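Local coordinates for protein ECF RNA polymerase sigma factor SigK (PDB 4NQW) that probably directs RNA polymerase to specific promoters as an extracytoplasmic-function sigma factor, and is probably held inactive by an anti-sigma factor until regulated proteolysis frees it, at residues G56-V61 with E70-I75; I162-Y167 with R177-N182. All coordinates share one frame; numbering follows the deposited sequence.

Contact 1 is buried and contact 2 lies at the surface; their centres are about 22 Å apart and they share no helix. Contact 1 pairs helix 42-62 with helix 65-82 in sigma-70 domain 2, whereas contact 2 joins helix 156-167 to the last residue of helix 172-178 and the residue after it in domain 4. Both rest on one branched aliphatic residue reaching across to the other segment. In contact 1 its partners are threonines and an isoleucine; in contact 2 they are a leucine and an exposed arginine. Residues 56-61 of contact 1 also touch residues 162-167 of contact 2, joining the two domains: Arg60 NH2 forms a salt bridge with Glu163 OE2 at 3.1 Å, and Leu57 CD2 packs on Tyr166 OH.

Contact 1: G56-V61 with E70-I75; sequences GLVMRV and ETTQEI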
ATOM      1  N   GLY A  56      -7.054  -7.963  -6.060  1.00 18.45           N
ATOM      2  CA  GLY A  56      -8.075  -7.809  -5.028  1.00 17.27           C
ATOM      3  C   GLY A  56      -8.080  -6.439  -4.375  1.00 16.72           C
ATOM      4  O   GLY A  56      -9.145  -5.894  -4.073  1.00 17.13           O
ATOM      5  N   LEU A  57      -6.895  -5.878  -4.153  1.00 15.74           N
ATOM      6  CA  LEU A  57      -6.787  -4.540  -3.582  1.00 16.76           C
ATOM      7  C   LEU A  57      -7.316  -3.505  -4.566  1.00 16.81           C
ATOM      8  O   LEU A  57      -8.120  -2.648  -4.201  1.00 16.64           O
ATOM      9  CB  LEU A  57      -5.339  -4.207  -3.203  1.00 17.50           C
ATOM     10  CG  LEU A  57      -5.109  -2.776  -2.697  1.00 19.01           C
ATOM     11  CD1 LEU A  57      -6.008  -2.450  -1.510  1.00 19.56           C
ATOM     12  CD2 LEU A  57      -3.652  -2.568  -2.327  1.00 20.37           C
ATOM     13  N   VAL A  58      -6.862  -3.595  -5.813  1.00 16.14           N
ATOM     14  CA  VAL A  58      -7.299  -2.678  -6.862  1.00 16.04           C
ATOM     15  C   VAL A  58      -8.819  -2.756  -7.047  1.00 15.89           C
ATOM     16  O   VAL A  58      -9.494  -1.724  -7.064  1.00 15.42           O
ATOM     17  CB  VAL A  58      -6.566  -2.953  -8.191  1.00 15.82           C
ATOM     18  CG1 VAL A  58      -7.167  -2.139  -9.324  1.00 18.27           C
ATOM     19  CG2 VAL A  58      -5.085  -2.628  -8.051  1.00 14.03           C
ATOM     20  N   MET A  59      -9.347  -3.974  -7.171  1.00 16.81           N
ATOM     21  CA  MET A  59     -10.801  -4.186  -7.228  1.00 19.68           C
ATOM     22  C   MET A  59     -11.515  -3.485  -6.076  1.00 19.70           C
ATOM     23  O   MET A  59     -12.515  -2.802  -6.284  1.00 21.14           O
ATOM     24  CB  MET A  59     -11.156  -5.685  -7.199  1.00 22.73           C
ATOM     25  CG  MET A  59     -11.448  -6.305  -8.559  1.00 26.11           C
ATOM     26  SD  MET A  59     -12.692  -5.429  -9.536  1.00 32.46           S
ATOM     27  CE  MET A  59     -14.050  -5.281  -8.375  1.00 35.02           C
ATOM     28  N   ARG A  60     -10.993  -3.660  -4.868  1.00 19.79           N
ATOM     29  CA  ARG A  60     -11.575  -3.056  -3.677  1.00 20.99           C
ATOM     30  C   ARG A  60     -11.660  -1.532  -3.781  1.00 21.29           C
ATOM     31  O   ARG A  60     -12.679  -0.942  -3.421  1.00 20.97           O
ATOM     32  CB  ARG A  60     -10.767  -3.457  -2.433  1.00 24.00           C
ATOM     33  CG  ARG A  60     -11.269  -2.874  -1.122  1.00 26.99           C
ATOM     34  CD  ARG A  60     -12.684  -3.328  -0.794  1.00 31.99           C
ATOM     35  NE  ARG A  60     -13.517  -2.200  -0.373  1.00 36.38           N
ATOM     36  CZ  ARG A  60     -13.787  -1.862   0.888  1.00 38.42           C
ATOM     37  NH1 ARG A  60     -13.306  -2.565   1.914  1.00 39.87           N
ATOM     38  NH2 ARG A  60     -14.557  -0.806   1.128  1.00 38.92           N
ATOM     39  N   VAL A  61     -10.594  -0.907  -4.281  1.00 21.47           N
ATOM     40  CA  VAL A  61     -10.512   0.554  -4.365  1.00 21.42           C
ATOM     41  C   VAL A  61     -11.337   1.104  -5.531  1.00 21.41           C
ATOM     42  O   VAL A  61     -12.121   2.035  -5.352  1.00 20.83           O
ATOM     43  CB  VAL A  61      -9.047   1.033  -4.494  1.00 21.43           C
ATOM     44  CG1 VAL A  61      -8.979   2.544  -4.678  1.00 22.44           C
ATOM     45  CG2 VAL A  61      -8.244   0.624  -3.268  1.00 20.52           C
ATOM     46  N   GLU A  70      -6.804  -3.123 -16.107  1.00 22.64           N
ATOM     47  CA  GLU A  70      -5.836  -2.203 -16.715  1.00 24.88           C
ATOM     48  C   GLU A  70      -4.849  -1.633 -15.695  1.00 22.10           C
ATOM     49  O   GLU A  70      -3.659  -1.514 -15.980  1.00 21.05           O
ATOM     50  CB  GLU A  70      -6.556  -1.066 -17.439  1.00 28.60           C
ATOM     51  CG  GLU A  70      -7.339  -1.531 -18.656  1.00 31.68           C
ATOM     52  CD  GLU A  70      -7.961  -0.391 -19.439  1.00 33.94           C
ATOM     53  OE1 GLU A  70      -7.854   0.776 -19.005  1.00 34.79           O
ATOM     54  OE2 GLU A  70      -8.558  -0.669 -20.497  1.00 34.84           O
ATOM     55  N   THR A  71      -5.348  -1.281 -14.514  1.00 19.89           N
ATOM     56  CA  THR A  71      -4.501  -0.772 -13.437  1.00 18.94           C
ATOM     57  C   THR A  71      -3.504  -1.836 -12.973  1.00 18.58           C
ATOM     58  O   THR A  71      -2.335  -1.532 -12.747  1.00 17.91           O
ATOM     59  CB  THR A  71      -5.347  -0.300 -12.240  1.00 19.12           C
ATOM     60  OG1 THR A  71      -6.316   0.656 -12.688  1.00 18.27           O
ATOM     61  CG2 THR A  71      -4.475   0.331 -11.160  1.00 19.61           C
ATOM     62  N   THR A  72      -3.967  -3.078 -12.844  1.00 17.51           N
ATOM     63  CA  THR A  72      -3.100  -4.193 -12.453  1.00 18.75           C
ATOM     64  C   THR A  72      -1.961  -4.401 -13.457  1.00 19.87           C
ATOM     65  O   THR A  72      -0.831  -4.679 -13.059  1.00 20.88           O
ATOM     66  CB  THR A  72      -3.904  -5.498 -12.265  1.00 19.70           C
ATOM     67  OG1 THR A  72      -4.872  -5.316 -11.223  1.00 19.34           O
ATOM     68  CG2 THR A  72      -2.994  -6.661 -11.889  1.00 20.57           C
ATOM     69  N   GLN A  73      -2.260  -4.257 -14.748  1.00 21.58           N
ATOM     70  CA  GLN A  73      -1.236  -4.318 -15.797  1.00 24.50           C
ATOM     71  C   GLN A  73      -0.194  -3.223 -15.626  1.00 25.71           C
ATOM     72  O   GLN A  73       1.006  -3.484 -15.705  1.00 25.38           O
ATOM     73  CB  GLN A  73      -1.857  -4.163 -17.185  1.00 26.53           C
ATOM     74  CG  GLN A  73      -2.597  -5.380 -17.693  1.00 28.53           C
ATOM     75  CD  GLN A  73      -3.113  -5.174 -19.104  1.00 30.56           C
ATOM     76  OE1 GLN A  73      -3.834  -4.213 -19.376  1.00 32.87           O
ATOM     77  NE2 GLN A  73      -2.740  -6.065 -20.010  1.00 30.25           N
ATOM     78  N   GLU A  74      -0.665  -1.996 -15.416  1.00 27.97           N
ATOM     79  CA  GLU A  74       0.222  -0.856 -15.197  1.00 30.40           C
ATOM     80  C   GLU A  74       1.146  -1.115 -14.011  1.00 25.98           C
ATOM     81  O   GLU A  74       2.327  -0.781 -14.059  1.00 24.70           O
ATOM     82  CB  GLU A  74      -0.584   0.424 -14.958  1.00 35.92           C
ATOM     83  CG  GLU A  74      -1.283   0.970 -16.195  1.00 41.43           C
ATOM     84  CD  GLU A  74      -2.166   2.175 -15.901  1.00 46.82           C
ATOM     85  OE1 GLU A  74      -2.180   2.661 -14.749  1.00 47.23           O
ATOM     86  OE2 GLU A  74      -2.855   2.639 -16.834  1.00 47.17           O
ATOM     87  N   ILE A  75       0.598  -1.723 -12.960  1.00 23.01           N
ATOM     88  CA  ILE A  75       1.353  -2.011 -11.739  1.00 21.02           C
ATOM     89  C   ILE A  75       2.505  -2.971 -12.020  1.00 21.07           C
ATOM     90  O   ILE A  75       3.642  -2.694 -11.653  1.00 21.37           O
ATOM     91  CB  ILE A  75       0.443  -2.575 -10.623  1.00 20.07           C
ATOM     92  CG1 ILE A  75      -0.525  -1.489 -10.144  1.00 17.35           C
ATOM     93  CG2 ILE A  75       1.270  -3.061  -9.441  1.00 21.94           C
ATOM     94  CD1 ILE A  75      -1.746  -1.998  -9.404  1.00 15.07           C
TER
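Val58 reaches across from helix 42-62 and its two methyls divide the facing turn of helix 65-82 between them. CG2 of Val58 meets CD1 of Ile75 at 3.7 Å, the two side chains lying alongside each other, pointing opposite ways. CG1 of Val58 touches CB of Thr71 at 3.9 Å. With CG1 anti to the backbone N (chi1 172°), Val58 sends this methyl to Thr71 and the other to Ile75. The threonine hydroxyls make no hydrogen bond between the segments. Thr72 OG1 comes within 4.2 Å of Val58 CG2 but is bonded to Ser68 O, and Thr71 OG1 to Tyr67 O, so each buried hydroxyl is satisfied by a carbonyl one turn back on its own helix. The axes of the two short segments come within 9.9 Å with 135° between their N-to-C directions, closer to antiparallel than parallel, as consecutive helices of sigma-70 domain 2. Residues Glu70 to Gln73 make up the motif that interacts with the RpoC subunit of the polymerase core. Around the pair, helix 93-111 packs against both helices, through Leu98 on Leu57 and Ala101 on Ile75, and helix 156-167 covers Leu57 with Tyr166 and Tyr167.

Contact 2: I162-Y167 with R177-N182; sequences IELAYY and RRLAAN
A small surface contact between Leu164 and the pair Arg178 and Leu179 joins helix 156-167 to the last residue of helix 172-178 and the residue after it in sigma-70 domain 4. It is apolar at its centre: CD1 of Leu164 meets CD1 of Leu179 at 3.5 Å, a methyl-to-methyl touch between side chains that cross at a slant. The other branch of Leu164 turns to the arginine. Leu164 CD2 rests above one face of the Arg178 guanidinium, off its centre, 3.9 Å from Arg178 NH1. Arg178 gets there by running straight, with CG anti to the backbone N (chi1 -170°) and the chain extended as far as NE, so that aliphatic carbon lies against the flat charged group. No hydrogen bond spans the two segments. The backbones stay well apart, the nearest CA atoms being those of Leu164 and Arg178 at 9.6 Å, and side chains alone make the contact. On another side of helix 156-167, Ile162 and Ala165 pack against helix 183-201. Residues 177-182 include the turn leading to that helix, within the probable DNA-binding helix-turn-helix, and packing of a preceding helix against its first helix is consistent with the compact helical bundle of sigma-70 region 4.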
ATOM      1  N   ILE A 162      -9.143   3.798   8.610  1.00 27.19           N
ATOM      2  CA  ILE A 162      -8.557   2.947   7.576  1.00 27.69           C
ATOM      3  C   ILE A 162      -9.532   2.765   6.411  1.00 26.75           C
ATOM      4  O   ILE A 162      -9.123   2.772   5.253  1.00 29.93           O
ATOM      5  CB  ILE A 162      -8.115   1.578   8.145  1.00 29.16           C
ATOM      6  CG1 ILE A 162      -6.997   1.787   9.175  1.00 30.33           C
ATOM      7  CG2 ILE A 162      -7.649   0.648   7.026  1.00 29.87           C
ATOM      8  CD1 ILE A 162      -6.410   0.517   9.756  1.00 31.26           C
ATOM      9  N   GLU A 163     -10.817   2.620   6.720  1.00 25.74           N
ATOM     10  CA  GLU A 163     -11.849   2.444   5.693  1.00 27.34           C
ATOM     11  C   GLU A 163     -11.900   3.632   4.726  1.00 24.18           C
ATOM     12  O   GLU A 163     -11.928   3.445   3.508  1.00 23.23           O
ATOM     13  CB  GLU A 163     -13.225   2.246   6.341  1.00 32.12           C
ATOM     14  CG  GLU A 163     -14.276   1.630   5.427  1.00 39.70           C
ATOM     15  CD  GLU A 163     -14.120   0.126   5.270  1.00 45.29           C
ATOM     16  OE1 GLU A 163     -14.083  -0.585   6.299  1.00 46.66           O
ATOM     17  OE2 GLU A 163     -14.047  -0.348   4.116  1.00 49.33           O
ATOM     18  N   LEU A 164     -11.905   4.847   5.273  1.00 20.92           N
ATOM     19  CA  LEU A 164     -12.008   6.058   4.454  1.00 20.60           C
ATOM     20  C   LEU A 164     -10.690   6.411   3.765  1.00 21.72           C
ATOM     21  O   LEU A 164     -10.677   6.720   2.574  1.00 23.26           O
ATOM     22  CB  LEU A 164     -12.487   7.243   5.299  1.00 19.08           C
ATOM     23  CG  LEU A 164     -13.926   7.163   5.820  1.00 18.90           C
ATOM     24  CD1 LEU A 164     -14.189   8.296   6.796  1.00 22.75           C
ATOM     25  CD2 LEU A 164     -14.939   7.200   4.685  1.00 14.94           C
ATOM     26  N   ALA A 165      -9.588   6.364   4.508  1.00 20.84           N
ATOM     27  CA  ALA A 165      -8.286   6.762   3.970  1.00 18.70           C
ATOM     28  C   ALA A 165      -7.726   5.729   3.006  1.00 20.92           C
ATOM     29  O   ALA A 165      -7.424   6.045   1.857  1.00 23.00           O
ATOM     30  CB  ALA A 165      -7.298   7.010   5.095  1.00 14.47           C
ATOM     31  N   TYR A 166      -7.590   4.494   3.481  1.00 20.89           N
ATOM     32  CA  TYR A 166      -6.963   3.437   2.698  1.00 19.88           C
ATOM     33  C   TYR A 166      -7.882   2.960   1.568  1.00 21.02           C
ATOM     34  O   TYR A 166      -7.553   3.125   0.400  1.00 22.15           O
ATOM     35  CB  TYR A 166      -6.537   2.277   3.606  1.00 19.06           C
ATOM     36  CG  TYR A 166      -5.612   1.284   2.945  1.00 18.28           C
ATOM     37  CD1 TYR A 166      -4.273   1.593   2.708  1.00 17.82           C
ATOM     38  CD2 TYR A 166      -6.071   0.025   2.569  1.00 19.27           C
ATOM     39  CE1 TYR A 166      -3.423   0.678   2.104  1.00 18.72           C
ATOM     40  CE2 TYR A 166      -5.232  -0.894   1.964  1.00 20.20           C
ATOM     41  CZ  TYR A 166      -3.911  -0.564   1.733  1.00 19.84           C
ATOM     42  OH  TYR A 166      -3.082  -1.482   1.134  1.00 21.25           O
ATOM     43  N   TYR A 167      -9.042   2.403   1.903  1.00 21.12           N
ATOM     44  CA  TYR A 167      -9.943   1.870   0.874  1.00 20.10           C
ATOM     45  C   TYR A 167     -10.710   2.945   0.104  1.00 20.94           C
ATOM     46  O   TYR A 167     -10.853   2.845  -1.113  1.00 24.20           O
ATOM     47  CB  TYR A 167     -10.910   0.847   1.472  1.00 18.69           C
ATOM     48  CG  TYR A 167     -10.208  -0.385   1.992  1.00 19.50           C
ATOM     49  CD1 TYR A 167      -9.343  -1.110   1.175  1.00 17.92           C
ATOM     50  CD2 TYR A 167     -10.404  -0.829   3.301  1.00 21.28           C
ATOM     51  CE1 TYR A 167      -8.693  -2.237   1.642  1.00 19.13           C
ATOM     52  CE2 TYR A 167      -9.756  -1.958   3.779  1.00 22.15           C
ATOM     53  CZ  TYR A 167      -8.903  -2.658   2.944  1.00 20.95           C
ATOM     54  OH  TYR A 167      -8.258  -3.780   3.409  1.00 21.99           O
ATOM     55  N   ARG A 177     -12.247  16.660   7.764  1.00 33.08           N
ATOM     56  CA  ARG A 177     -13.407  17.468   7.377  1.00 39.60           C
ATOM     57  C   ARG A 177     -14.701  16.661   7.442  1.00 41.74           C
ATOM     58  O   ARG A 177     -15.726  17.152   7.918  1.00 41.53           O
ATOM     59  CB  ARG A 177     -13.229  18.043   5.965  1.00 43.83           C
ATOM     60  CG  ARG A 177     -12.191  19.154   5.870  1.00 50.52           C
ATOM     61  CD  ARG A 177     -12.387  20.023   4.634  1.00 57.45           C
ATOM     62  NE  ARG A 177     -11.849  19.411   3.415  1.00 62.73           N
ATOM     63  CZ  ARG A 177     -10.679  19.712   2.846  1.00 65.51           C
ATOM     64  NH1 ARG A 177      -9.870  20.634   3.365  1.00 66.43           N
ATOM     65  NH2 ARG A 177     -10.311  19.080   1.736  1.00 67.53           N
ATOM     66  N   ARG A 178     -14.643  15.420   6.966  1.00 43.85           N
ATOM     67  CA  ARG A 178     -15.815  14.551   6.921  1.00 46.40           C
ATOM     68  C   ARG A 178     -16.276  14.122   8.314  1.00 44.07           C
ATOM     69  O   ARG A 178     -17.476  14.000   8.558  1.00 43.56           O
ATOM     70  CB  ARG A 178     -15.526  13.318   6.061  1.00 52.07           C
ATOM     71  CG  ARG A 178     -16.750  12.467   5.762  1.00 57.37           C
ATOM     72  CD  ARG A 178     -16.493  11.512   4.608  1.00 61.68           C
ATOM     73  NE  ARG A 178     -17.676  10.717   4.281  1.00 67.17           N
ATOM     74  CZ  ARG A 178     -17.770   9.890   3.241  1.00 72.07           C
ATOM     75  NH1 ARG A 178     -16.751   9.733   2.399  1.00 72.44           N
ATOM     76  NH2 ARG A 178     -18.897   9.215   3.036  1.00 76.87           N
ATOM     77  N   LEU A 179     -15.325  13.899   9.219  1.00 40.33           N
ATOM     78  CA  LEU A 179     -15.628  13.441  10.582  1.00 36.88           C
ATOM     79  C   LEU A 179     -15.726  14.588  11.600  1.00 33.24           C
ATOM     80  O   LEU A 179     -15.879  14.342  12.800  1.00 31.63           O
ATOM     81  CB  LEU A 179     -14.578  12.422  11.047  1.00 38.22           C
ATOM     82  CG  LEU A 179     -14.723  10.984  10.542  1.00 40.46           C
ATOM     83  CD1 LEU A 179     -14.632  10.894   9.028  1.00 42.18           C
ATOM     84  CD2 LEU A 179     -13.664  10.102  11.187  1.00 40.43           C
ATOM     85  N   ALA A 180     -15.646  15.831  11.125  1.00 31.35           N
ATOM     86  CA  ALA A 180     -15.738  17.009  11.988  1.00 32.00           C
ATOM     87  C   ALA A 180     -14.725  16.949  13.137  1.00 31.99           C
ATOM     88  O   ALA A 180     -15.073  17.175  14.298  1.00 31.36           O
ATOM     89  CB  ALA A 180     -17.157  17.162  12.525  1.00 31.60           C
ATOM     90  N   ALA A 181     -13.475  16.640  12.796  1.00 30.48           N
ATOM     91  CA  ALA A 181     -12.397  16.516  13.778  1.00 29.26           C
ATOM     92  C   ALA A 181     -11.167  17.312  13.340  1.00 30.24           C
ATOM     93  O   ALA A 181     -11.099  17.787  12.206  1.00 31.90           O
ATOM     94  CB  ALA A 181     -12.042  15.051  13.980  1.00 26.64           C
ATOM     95  N   ASN A 182     -10.204  17.459  14.248  1.00 30.46           N
ATOM     96  CA  ASN A 182      -8.950  18.165  13.956  1.00 29.93           C
ATOM     97  C   ASN A 182      -7.949  17.277  13.226  1.00 26.50           C
ATOM     98  O   ASN A 182      -8.059  16.052  13.259  1.00 25.41           O
ATOM     99  CB  ASN A 182      -8.306  18.694  15.248  1.00 33.84           C
ATOM    100  CG  ASN A 182      -8.813  20.070  15.642  1.00 37.09           C
ATOM    101  OD1 ASN A 182      -9.252  20.276  16.772  1.00 39.08           O
ATOM    102  ND2 ASN A 182      -8.739  21.024  14.715  1.00 40.82           N
TER